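SH3 domain-containing protein (Dictyostelium discoideum, PDB 4NQI) remodels membranes through its I-BAR domain, the part described here, in osmoregulation, phagocytosis and cytokinesis, and probably binds phosphatidylinositol lipids. Local coordinates at residues 199-202 against 203-206; 87-90 against 91-94; 169-172 against 173-177; 193-196 against 197-200. All blocks are in the same frame, centred on the assembly; numbering follows the deposited sequence.

All four contacts are local, each within about two turns of one helix of the I-BAR bundle, and all touch the second subunit. Contacts 1, 3 and 4 lie on helix 152-224; contact 2 lies on helix 72-140. Contact 4 sits closest to the centre of the chain, holds the most buried residues and is mainly aromatic. Contact 1 follows it directly, sharing Leu199 and Glu200, and joins a serine hydroxyl bonded to a carbonyl one turn back to a long surface ion pair. Contact 2 packs against contact 1 through Leu205 and carries a two-pronged salt bridge. Contact 3 lies far out, about 44 Å from contact 1 between centres, and uses amides, a water and aliphatic packing.

Contact 1. Residues 199-202 against 203-206; sequences LEKE and IELS
Ser206 reaches back one turn and grips the carbonyl of Glu202 twice. This is a serine side chain folded onto its own alpha helix, within helix 152-224 of the I-BAR bundle. The hydroxyl OG of Ser206 donates to Glu202 O at 2.9 Å. The backbone N of Ser206 gives the regular helical bond to the same oxygen, also at 2.9 Å. The two donors arrive from opposite faces of the carbonyl plane, with OG 37° out of it. The first torsion of Ser206 explains this: OG is anti to the carbonyl carbon (chi1 -60°) and beside the backbone N. With an alanine here, Glu202 O would probably keep the backbone N as its donor in this segment but lose the hydroxyl's second bond.

On another side of the helix, Lys201 and Glu204 run side by side and point the same way. Lys201 bends at chi2, while Glu204 is extended beyond CG. Their salt bridge is long, 3.9 Å from Lys201 NZ to Glu204 OE2. The aliphatic part of the lysine takes part too, with Lys201 CD 3.9 Å from Glu204 OE1.

Further out, Lys201 and Glu202 touch Val95 of helix 72-140. Ser206 packs on Thr209 of the second subunit, and Ile203 on Leu217 of that subunit. This part of the helix therefore faces both a neighbouring helix and the dimer partner. Ile203 lies over the preceding turn, its CG1 3.3 Å from Leu199 O.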
loop_
_atom_site.group_PDB
_atom_site.type_symbol
_atom_site.label_atom_id
_atom_site.label_comp_id
_atom_site.label_asym_id
_atom_site.label_seq_id
_atom_site.Cartn_x
_atom_site.Cartn_y
_atom_site.Cartn_z
ATOM N N LEU B 199 0.436 11.465 -2.019
ATOM C CA LEU B 199 0.682 11.294 -0.587
ATOM C C LEU B 199 -0.608 11.366 0.232
ATOM O O LEU B 199 -0.853 10.512 1.092
ATOM C CB LEU B 199 1.684 12.337 -0.088
ATOM C CG LEU B 199 3.080 12.230 -0.705
ATOM C CD1 LEU B 199 3.995 13.347 -0.219
ATOM C CD2 LEU B 199 3.688 10.872 -0.393
ATOM N N GLU B 200 -1.425 12.382 -0.038
ATOM C CA GLU B 200 -2.710 12.544 0.639
ATOM C C GLU B 200 -3.608 11.320 0.459
ATOM O O GLU B 200 -4.274 10.886 1.397
ATOM C CB GLU B 200 -3.426 13.797 0.125
ATOM C CG GLU B 200 -2.788 15.111 0.570
ATOM C CD GLU B 200 -3.346 16.312 -0.176
ATOM O OE1 GLU B 200 -4.125 16.113 -1.135
ATOM O OE2 GLU B 200 -3.003 17.454 0.193
ATOM N N LYS B 201 -3.620 10.769 -0.751
ATOM C CA LYS B 201 -4.443 9.602 -1.054
ATOM C C LYS B 201 -3.886 8.336 -0.409
ATOM O O LYS B 201 -4.647 7.444 -0.033
ATOM C CB LYS B 201 -4.583 9.419 -2.567
ATOM C CG LYS B 201 -5.816 10.092 -3.163
ATOM C CD LYS B 201 -7.077 9.302 -2.831
ATOM C CE LYS B 201 -8.306 9.888 -3.514
ATOM N NZ LYS B 201 -9.389 8.871 -3.662
ATOM N N GLU B 202 -2.563 8.261 -0.281
ATOM C CA GLU B 202 -1.938 7.145 0.430
ATOM C C GLU B 202 -2.332 7.152 1.900
ATOM O O GLU B 202 -2.654 6.108 2.473
ATOM C CB GLU B 202 -0.413 7.195 0.312
ATOM C CG GLU B 202 0.153 6.559 -0.947
ATOM C CD GLU B 202 0.121 5.040 -0.920
ATOM O OE1 GLU B 202 -0.544 4.462 -0.032
ATOM O OE2 GLU B 202 0.765 4.422 -1.794
ATOM N N ILE B 203 -2.294 8.338 2.502
ATOM C CA ILE B 203 -2.707 8.534 3.890
ATOM C C ILE B 203 -4.170 8.121 4.085
ATOM O O ILE B 203 -4.519 7.465 5.071
ATOM C CB ILE B 203 -2.488 10.007 4.316
ATOM C CG1 ILE B 203 -0.989 10.301 4.420
ATOM C CG2 ILE B 203 -3.180 10.314 5.635
ATOM C CD1 ILE B 203 -0.655 11.748 4.745
ATOM N N GLU B 204 -5.013 8.492 3.126
ATOM C CA GLU B 204 -6.426 8.131 3.141
ATOM C C GLU B 204 -6.627 6.614 3.096
ATOM O O GLU B 204 -7.365 6.055 3.911
ATOM C CB GLU B 204 -7.137 8.795 1.961
ATOM C CG GLU B 204 -8.623 8.492 1.854
ATOM C CD GLU B 204 -9.287 9.251 0.718
ATOM O OE1 GLU B 204 -8.878 10.401 0.446
ATOM O OE2 GLU B 204 -10.218 8.698 0.094
ATOM N N LEU B 205 -5.968 5.955 2.145
ATOM C CA LEU B 205 -6.048 4.501 2.017
ATOM C C LEU B 205 -5.591 3.805 3.295
ATOM O O LEU B 205 -6.239 2.865 3.763
ATOM C CB LEU B 205 -5.206 4.011 0.838
ATOM C CG LEU B 205 -5.092 2.487 0.728
ATOM C CD1 LEU B 205 -6.414 1.876 0.295
ATOM C CD2 LEU B 205 -3.981 2.071 -0.217
ATOM N N SER B 206 -4.474 4.270 3.850
ATOM C CA SER B 206 -3.949 3.726 5.097
ATOM C C SER B 206 -4.974 3.860 6.222
ATOM O O SER B 206 -5.146 2.943 7.027
ATOM C CB SER B 206 -2.648 4.434 5.485
ATOM O OG SER B 206 -1.657 4.279 4.486
#

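Contact 2. Residues 87-90 against 91-94; sequences DLEN and RRDD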
loop_
_atom_site.group_PDB
_atom_site.type_symbol
_atom_site.label_atom_id
_atom_site.label_comp_id
_atom_site.label_asym_id
_atom_site.label_seq_id
_atom_site.Cartn_x
_atom_site.Cartn_y
_atom_site.Cartn_z
ATOM N N ASP B 87 -12.933 -3.844 -1.302
ATOM C CA ASP B 87 -13.069 -2.395 -1.195
ATOM C C ASP B 87 -11.720 -1.686 -1.080
ATOM O O ASP B 87 -11.507 -0.652 -1.706
ATOM C CB ASP B 87 -13.980 -2.032 -0.021
ATOM C CG ASP B 87 -15.437 -2.350 -0.299
ATOM O OD1 ASP B 87 -15.797 -2.498 -1.488
ATOM O OD2 ASP B 87 -16.224 -2.442 0.669
ATOM N N LEU B 88 -10.811 -2.246 -0.287
ATOM C CA LEU B 88 -9.481 -1.660 -0.121
ATOM C C LEU B 88 -8.630 -1.752 -1.393
ATOM O O LEU B 88 -7.901 -0.815 -1.723
ATOM C CB LEU B 88 -8.753 -2.306 1.060
ATOM C CG LEU B 88 -9.314 -1.982 2.447
ATOM C CD1 LEU B 88 -8.587 -2.763 3.527
ATOM C CD2 LEU B 88 -9.219 -0.492 2.730
ATOM N N GLU B 89 -8.726 -2.869 -2.109
ATOM C CA GLU B 89 -7.953 -3.038 -3.339
ATOM C C GLU B 89 -8.484 -2.164 -4.472
ATOM O O GLU B 89 -7.716 -1.711 -5.324
ATOM C CB GLU B 89 -7.895 -4.508 -3.768
ATOM C CG GLU B 89 -7.131 -5.412 -2.804
ATOM C CD GLU B 89 -5.732 -4.902 -2.485
ATOM O OE1 GLU B 89 -5.075 -4.321 -3.376
ATOM O OE2 GLU B 89 -5.285 -5.088 -1.334
ATOM N N ASN B 90 -9.794 -1.929 -4.480
ATOM C CA ASN B 90 -10.385 -0.974 -5.411
ATOM C C ASN B 90 -9.847 0.433 -5.157
ATOM O O ASN B 90 -9.569 1.179 -6.097
ATOM C CB ASN B 90 -11.916 -0.983 -5.307
ATOM C CG ASN B 90 -12.560 -2.053 -6.177
ATOM O OD1 ASN B 90 -12.128 -2.302 -7.303
ATOM N ND2 ASN B 90 -13.607 -2.683 -5.656
ATOM N N ARG B 91 -9.692 0.783 -3.883
ATOM C CA ARG B 91 -9.201 2.107 -3.510
ATOM C C ARG B 91 -7.701 2.263 -3.751
ATOM O O ARG B 91 -7.220 3.375 -3.975
ATOM C CB ARG B 91 -9.545 2.423 -2.053
ATOM C CG ARG B 91 -11.041 2.410 -1.759
ATOM C CD ARG B 91 -11.339 2.802 -0.318
ATOM N NE ARG B 91 -12.629 2.280 0.130
ATOM C CZ ARG B 91 -13.538 2.983 0.802
ATOM N NH1 ARG B 91 -13.311 4.252 1.111
ATOM N NH2 ARG B 91 -14.679 2.411 1.165
ATOM N N ARG B 92 -6.962 1.156 -3.701
ATOM C CA ARG B 92 -5.542 1.197 -4.035
ATOM C C ARG B 92 -5.389 1.531 -5.512
ATOM O O ARG B 92 -4.487 2.275 -5.899
ATOM C CB ARG B 92 -4.850 -0.134 -3.729
ATOM C CG ARG B 92 -3.333 -0.076 -3.908
ATOM C CD ARG B 92 -2.696 -1.459 -3.979
ATOM N NE ARG B 92 -3.129 -2.321 -2.883
ATOM C CZ ARG B 92 -2.603 -2.301 -1.663
ATOM N NH1 ARG B 92 -1.623 -1.455 -1.372
ATOM N NH2 ARG B 92 -3.061 -3.124 -0.729
ATOM N N ASP B 93 -6.282 0.981 -6.332
ATOM C CA ASP B 93 -6.292 1.278 -7.759
ATOM C C ASP B 93 -6.518 2.774 -7.998
ATOM O O ASP B 93 -5.833 3.387 -8.824
ATOM C CB ASP B 93 -7.362 0.449 -8.470
ATOM C CG ASP B 93 -7.408 0.709 -9.960
ATOM O OD1 ASP B 93 -6.435 0.350 -10.659
ATOM O OD2 ASP B 93 -8.421 1.265 -10.437
ATOM N N ASP B 94 -7.461 3.355 -7.261
ATOM C CA ASP B 94 -7.738 4.787 -7.355
ATOM C C ASP B 94 -6.523 5.616 -6.944
ATOM O O ASP B 94 -6.269 6.683 -7.509
ATOM C CB ASP B 94 -8.947 5.158 -6.494
ATOM C CG ASP B 94 -10.246 4.576 -7.028
ATOM O OD1 ASP B 94 -10.292 4.202 -8.221
ATOM O OD2 ASP B 94 -11.224 4.502 -6.253
#
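Glu89 and Arg92 lie side by side, pointing the same way, with carboxylate and guanidinium planes only 20° apart. The arginine meets the acid side-on with two nitrogens. Arg92 NE donates to Glu89 OE1 at 2.8 Å, and Arg92 NH2 donates to Glu89 OE2 at 3.0 Å. Both bonds are nearly straight, the second at 178°. Both carboxylate oxygens are met on the syn side, and both lie close to the guanidinium plane. Arg92 achieves this by bending at chi3 (-50°), while Glu89 bends back at chi2. The two bonds together fix the rotation of both flat groups.

Glu89 OE2 also bonds to Tyr45 OH of the second subunit, and Arg92 packs on that same tyrosine. A leucine in place of Arg92 would probably leave the buried carboxylate of Glu89 without its counter-charge and freer to turn away from Tyr45.

Arg91 is extended from CG to NE and runs past the carbonyl of Asp87. Its CG comes within 3.1 Å of Asp87 O, which lies at the edge of the guanidinium. Asp93 turns elsewhere, to a salt bridge with Lys97. Leu88 packs on Thr209 and Phe213 of helix 152-224.

The pairing is an i to i+3 salt bridge on an alpha helix, placed at the dimer interface of an I-BAR helical bundle.

Contact 3. Residues 169-172 against 173-177; sequences SEQL and NANKL
Asn173 N to Ser169 O (3.2 Å) and Lys176 N to Leu172 O (2.9 Å) are regular i to i+4 helix bonds, while Ala174 N to Glu170 O between them is weak. Ser169 and Asn173 are also joined through water. One water lies 2.8 Å from Ser169 OG and donates to Asn173 OD1 at 2.9 Å. Asn173 has CG anti to the carbonyl carbon (chi1 -62°), which folds its amide back over the preceding turn. There its CG lies 3.5 Å from Ser169 O.

Leu172 crosses Lys176 at an angle. The methyl CD1 of Leu172 rests on the lysine's aliphatic chain, 3.7 Å from Lys176 CE. The lysine bends at chi2 and chi4, and its NZ makes a salt bridge with Asp128 of helix 72-140. Gln171 and Asn175 set their amide planes nearly perpendicular, 83° apart.

Asn173 also touches Val16 and Ile17 of helix 15-64, and Ala174 packs on Ile238 of the second subunit. Both segments lie in a predicted coiled coil. Water bridge and aliphatic packing within the helix, with Lys176 reaching out to Asp128 on the next one, belong to the helical bundle of an elongated I-BAR arm.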
loop_
_atom_site.group_PDB
_atom_site.type_symbol
_atom_site.label_atom_id
_atom_site.label_comp_id
_atom_site.label_asym_id
_atom_site.label_seq_id
_atom_site.Cartn_x
_atom_site.Cartn_y
_atom_site.Cartn_z
ATOM N N SER B 169 23.855 48.274 -15.058
ATOM C CA SER B 169 24.207 46.919 -15.479
ATOM C C SER B 169 24.290 45.982 -14.285
ATOM O O SER B 169 23.913 44.812 -14.368
ATOM C CB SER B 169 25.560 46.936 -16.190
ATOM O OG SER B 169 26.101 45.631 -16.290
ATOM N N GLU B 170 24.802 46.506 -13.178
ATOM C CA GLU B 170 24.955 45.732 -11.956
ATOM C C GLU B 170 23.597 45.351 -11.394
ATOM O O GLU B 170 23.437 44.289 -10.791
ATOM C CB GLU B 170 25.734 46.547 -10.923
ATOM C CG GLU B 170 26.812 45.771 -10.188
ATOM C CD GLU B 170 28.020 45.468 -11.058
ATOM O OE1 GLU B 170 27.986 45.767 -12.272
ATOM O OE2 GLU B 170 29.012 44.931 -10.524
ATOM N N GLN B 171 22.618 46.224 -11.601
ATOM C CA GLN B 171 21.271 45.980 -11.108
ATOM C C GLN B 171 20.529 44.995 -11.998
ATOM O O GLN B 171 19.543 44.389 -11.579
ATOM C CB GLN B 171 20.490 47.289 -10.997
ATOM C CG GLN B 171 20.134 47.645 -9.569
ATOM C CD GLN B 171 19.777 46.420 -8.750
ATOM O OE1 GLN B 171 18.709 45.830 -8.926
ATOM N NE2 GLN B 171 20.677 46.023 -7.857
ATOM N N LEU B 172 21.010 44.844 -13.229
ATOM C CA LEU B 172 20.469 43.852 -14.146
ATOM C C LEU B 172 20.936 42.456 -13.752
ATOM O O LEU B 172 20.144 41.512 -13.748
ATOM C CB LEU B 172 20.890 44.155 -15.586
ATOM C CG LEU B 172 20.539 43.088 -16.629
ATOM C CD1 LEU B 172 19.031 42.919 -16.742
ATOM C CD2 LEU B 172 21.149 43.422 -17.985
ATOM N N ASN B 173 22.221 42.329 -13.420
ATOM C CA ASN B 173 22.779 41.048 -12.991
ATOM C C ASN B 173 22.069 40.491 -11.757
ATOM O O ASN B 173 21.762 39.303 -11.692
ATOM C CB ASN B 173 24.281 41.172 -12.711
ATOM C CG ASN B 173 25.079 41.571 -13.938
ATOM O OD1 ASN B 173 24.623 41.418 -15.072
ATOM N ND2 ASN B 173 26.286 42.082 -13.714
ATOM N N ALA B 174 21.814 41.361 -10.784
ATOM C CA ALA B 174 21.153 40.968 -9.542
ATOM C C ALA B 174 19.676 40.637 -9.762
ATOM O O ALA B 174 19.144 39.712 -9.144
ATOM C CB ALA B 174 21.306 42.057 -8.494
ATOM N N ASN B 175 19.015 41.400 -10.630
ATOM C CA ASN B 175 17.628 41.118 -10.996
ATOM C C ASN B 175 17.499 39.770 -11.702
ATOM O O ASN B 175 16.567 39.009 -11.447
ATOM C CB ASN B 175 17.065 42.231 -11.890
ATOM C CG ASN B 175 16.644 43.461 -11.105
ATOM O OD1 ASN B 175 16.284 43.372 -9.930
ATOM N ND2 ASN B 175 16.674 44.619 -11.758
ATOM N N LYS B 176 18.443 39.487 -12.595
ATOM C CA LYS B 176 18.455 38.232 -13.339
ATOM C C LYS B 176 18.796 37.044 -12.445
ATOM O O LYS B 176 18.423 35.910 -12.748
ATOM C CB LYS B 176 19.451 38.305 -14.496
ATOM C CG LYS B 176 19.050 39.250 -15.620
ATOM C CD LYS B 176 17.643 38.950 -16.114
ATOM C CE LYS B 176 17.343 39.684 -17.408
ATOM N NZ LYS B 176 18.358 39.368 -18.444
ATOM N N LEU B 177 19.512 37.302 -11.353
ATOM C CA LEU B 177 19.820 36.250 -10.387
ATOM C C LEU B 177 18.567 35.849 -9.613
ATOM O O LEU B 177 18.277 34.659 -9.463
ATOM C CB LEU B 177 20.913 36.695 -9.414
ATOM C CG LEU B 177 21.209 35.692 -8.295
ATOM C CD1 LEU B 177 21.675 34.365 -8.873
ATOM C CD2 LEU B 177 22.236 36.240 -7.318
HETATM O O HOH W 1 25.488 43.089 -17.307
#

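Contact 4. Residues 193-196 against 197-200; sequences SQFN and QFLE
Asn196, Phe195 and Gln197 have the most surface buried in this helical contact. Phe195 faces Phe198 one turn on. The rings form an offset edge-to-face pair, the edge of Phe198 toward the face of Phe195, with centroids 5.7 Å apart and planes at 77°. The closest carbons are Phe198 CD2 and Phe195 CE2, 4.0 Å apart. Both rings have CG anti to the backbone N (chi1 -155° for Phe195), which sends the two side chains the same way. Leu199 adds to the packing, its CG 3.9 Å from Phe195 CD2.

Asn196 is buried. Its OD1 lies 3.7 Å from Leu199 CD1 but finds its polar partner across the dimer, where it accepts a hydrogen bond from His220 ND1 of the second subunit. Gln197 bends at chi2 and curls back along the helix. Its NE2 makes a weak bond to Ser193 O at 3.4 Å.

Phe195 meets Phe103 of helix 72-140 edge-to-face and Leu81 of the second subunit. Phe198 packs on Val95 and Leu99 of helix 72-140. Aromatic and aliphatic groups thus pack both on helix 72-140 and on the second subunit, and the buried amide of Asn196 adds a directional polar link between the subunits.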
loop_
_atom_site.group_PDB
_atom_site.type_symbol
_atom_site.label_atom_id
_atom_site.label_comp_id
_atom_site.label_asym_id
_atom_site.label_seq_id
_atom_site.Cartn_x
_atom_site.Cartn_y
_atom_site.Cartn_z
ATOM N N SER B 193 4.093 19.921 -4.904
ATOM C CA SER B 193 2.653 20.176 -4.867
ATOM C C SER B 193 1.867 19.109 -5.627
ATOM O O SER B 193 0.762 18.730 -5.227
ATOM C CB SER B 193 2.351 21.559 -5.449
ATOM O OG SER B 193 0.977 21.873 -5.339
ATOM N N GLN B 194 2.443 18.627 -6.725
ATOM C CA GLN B 194 1.812 17.577 -7.515
ATOM C C GLN B 194 1.980 16.212 -6.852
ATOM O O GLN B 194 1.039 15.420 -6.817
ATOM C CB GLN B 194 2.369 17.571 -8.943
ATOM C CG GLN B 194 1.903 18.759 -9.785
ATOM C CD GLN B 194 2.676 18.912 -11.084
ATOM O OE1 GLN B 194 3.695 18.252 -11.300
ATOM N NE2 GLN B 194 2.198 19.794 -11.954
ATOM N N PHE B 195 3.170 15.944 -6.317
ATOM C CA PHE B 195 3.424 14.681 -5.626
ATOM C C PHE B 195 2.539 14.547 -4.384
ATOM O O PHE B 195 2.149 13.438 -4.010
ATOM C CB PHE B 195 4.905 14.548 -5.248
ATOM C CG PHE B 195 5.367 13.124 -5.092
ATOM C CD1 PHE B 195 5.739 12.377 -6.201
ATOM C CD2 PHE B 195 5.424 12.529 -3.840
ATOM C CE1 PHE B 195 6.161 11.062 -6.064
ATOM C CE2 PHE B 195 5.847 11.214 -3.697
ATOM C CZ PHE B 195 6.213 10.483 -4.810
ATOM N N ASN B 196 2.215 15.680 -3.761
ATOM C CA ASN B 196 1.356 15.705 -2.575
ATOM C C ASN B 196 -0.019 15.058 -2.780
ATOM O O ASN B 196 -0.612 14.542 -1.833
ATOM C CB ASN B 196 1.168 17.142 -2.080
ATOM C CG ASN B 196 2.385 17.679 -1.353
ATOM O OD1 ASN B 196 3.301 16.932 -1.003
ATOM N ND2 ASN B 196 2.390 18.984 -1.106
ATOM N N GLN B 197 -0.528 15.105 -4.007
ATOM C CA GLN B 197 -1.827 14.510 -4.315
ATOM C C GLN B 197 -1.807 13.003 -4.078
ATOM O O GLN B 197 -2.784 12.428 -3.594
ATOM C CB GLN B 197 -2.225 14.807 -5.762
ATOM C CG GLN B 197 -2.173 16.287 -6.126
ATOM C CD GLN B 197 -3.058 17.133 -5.235
ATOM O OE1 GLN B 197 -4.207 16.782 -4.968
ATOM N NE2 GLN B 197 -2.522 18.252 -4.762
ATOM N N PHE B 198 -0.686 12.373 -4.415
ATOM C CA PHE B 198 -0.500 10.942 -4.197
ATOM C C PHE B 198 -0.341 10.634 -2.711
ATOM O O PHE B 198 -0.918 9.668 -2.204
ATOM C CB PHE B 198 0.714 10.441 -4.986
ATOM C CG PHE B 198 1.227 9.103 -4.536
ATOM C CD1 PHE B 198 0.457 7.959 -4.690
ATOM C CD2 PHE B 198 2.489 8.987 -3.972
ATOM C CE1 PHE B 198 0.935 6.723 -4.280
ATOM C CE2 PHE B 198 2.971 7.757 -3.560
ATOM C CZ PHE B 198 2.194 6.624 -3.715
ATOM N N LEU B 199 0.436 11.465 -2.019
ATOM C CA LEU B 199 0.682 11.294 -0.587
ATOM C C LEU B 199 -0.608 11.366 0.232
ATOM O O LEU B 199 -0.853 10.512 1.092
ATOM C CB LEU B 199 1.684 12.337 -0.088
ATOM C CG LEU B 199 3.080 12.230 -0.705
ATOM C CD1 LEU B 199 3.995 13.347 -0.219
ATOM C CD2 LEU B 199 3.688 10.872 -0.393
ATOM N N GLU B 200 -1.425 12.382 -0.038
ATOM C CA GLU B 200 -2.710 12.544 0.639
ATOM C C GLU B 200 -3.608 11.320 0.459
ATOM O O GLU B 200 -4.274 10.886 1.397
ATOM C CB GLU B 200 -3.426 13.797 0.125
ATOM C CG GLU B 200 -2.788 15.111 0.570
ATOM C CD GLU B 200 -3.346 16.312 -0.176
ATOM O OE1 GLU B 200 -4.125 16.113 -1.135
ATOM O OE2 GLU B 200 -3.003 17.454 0.193
#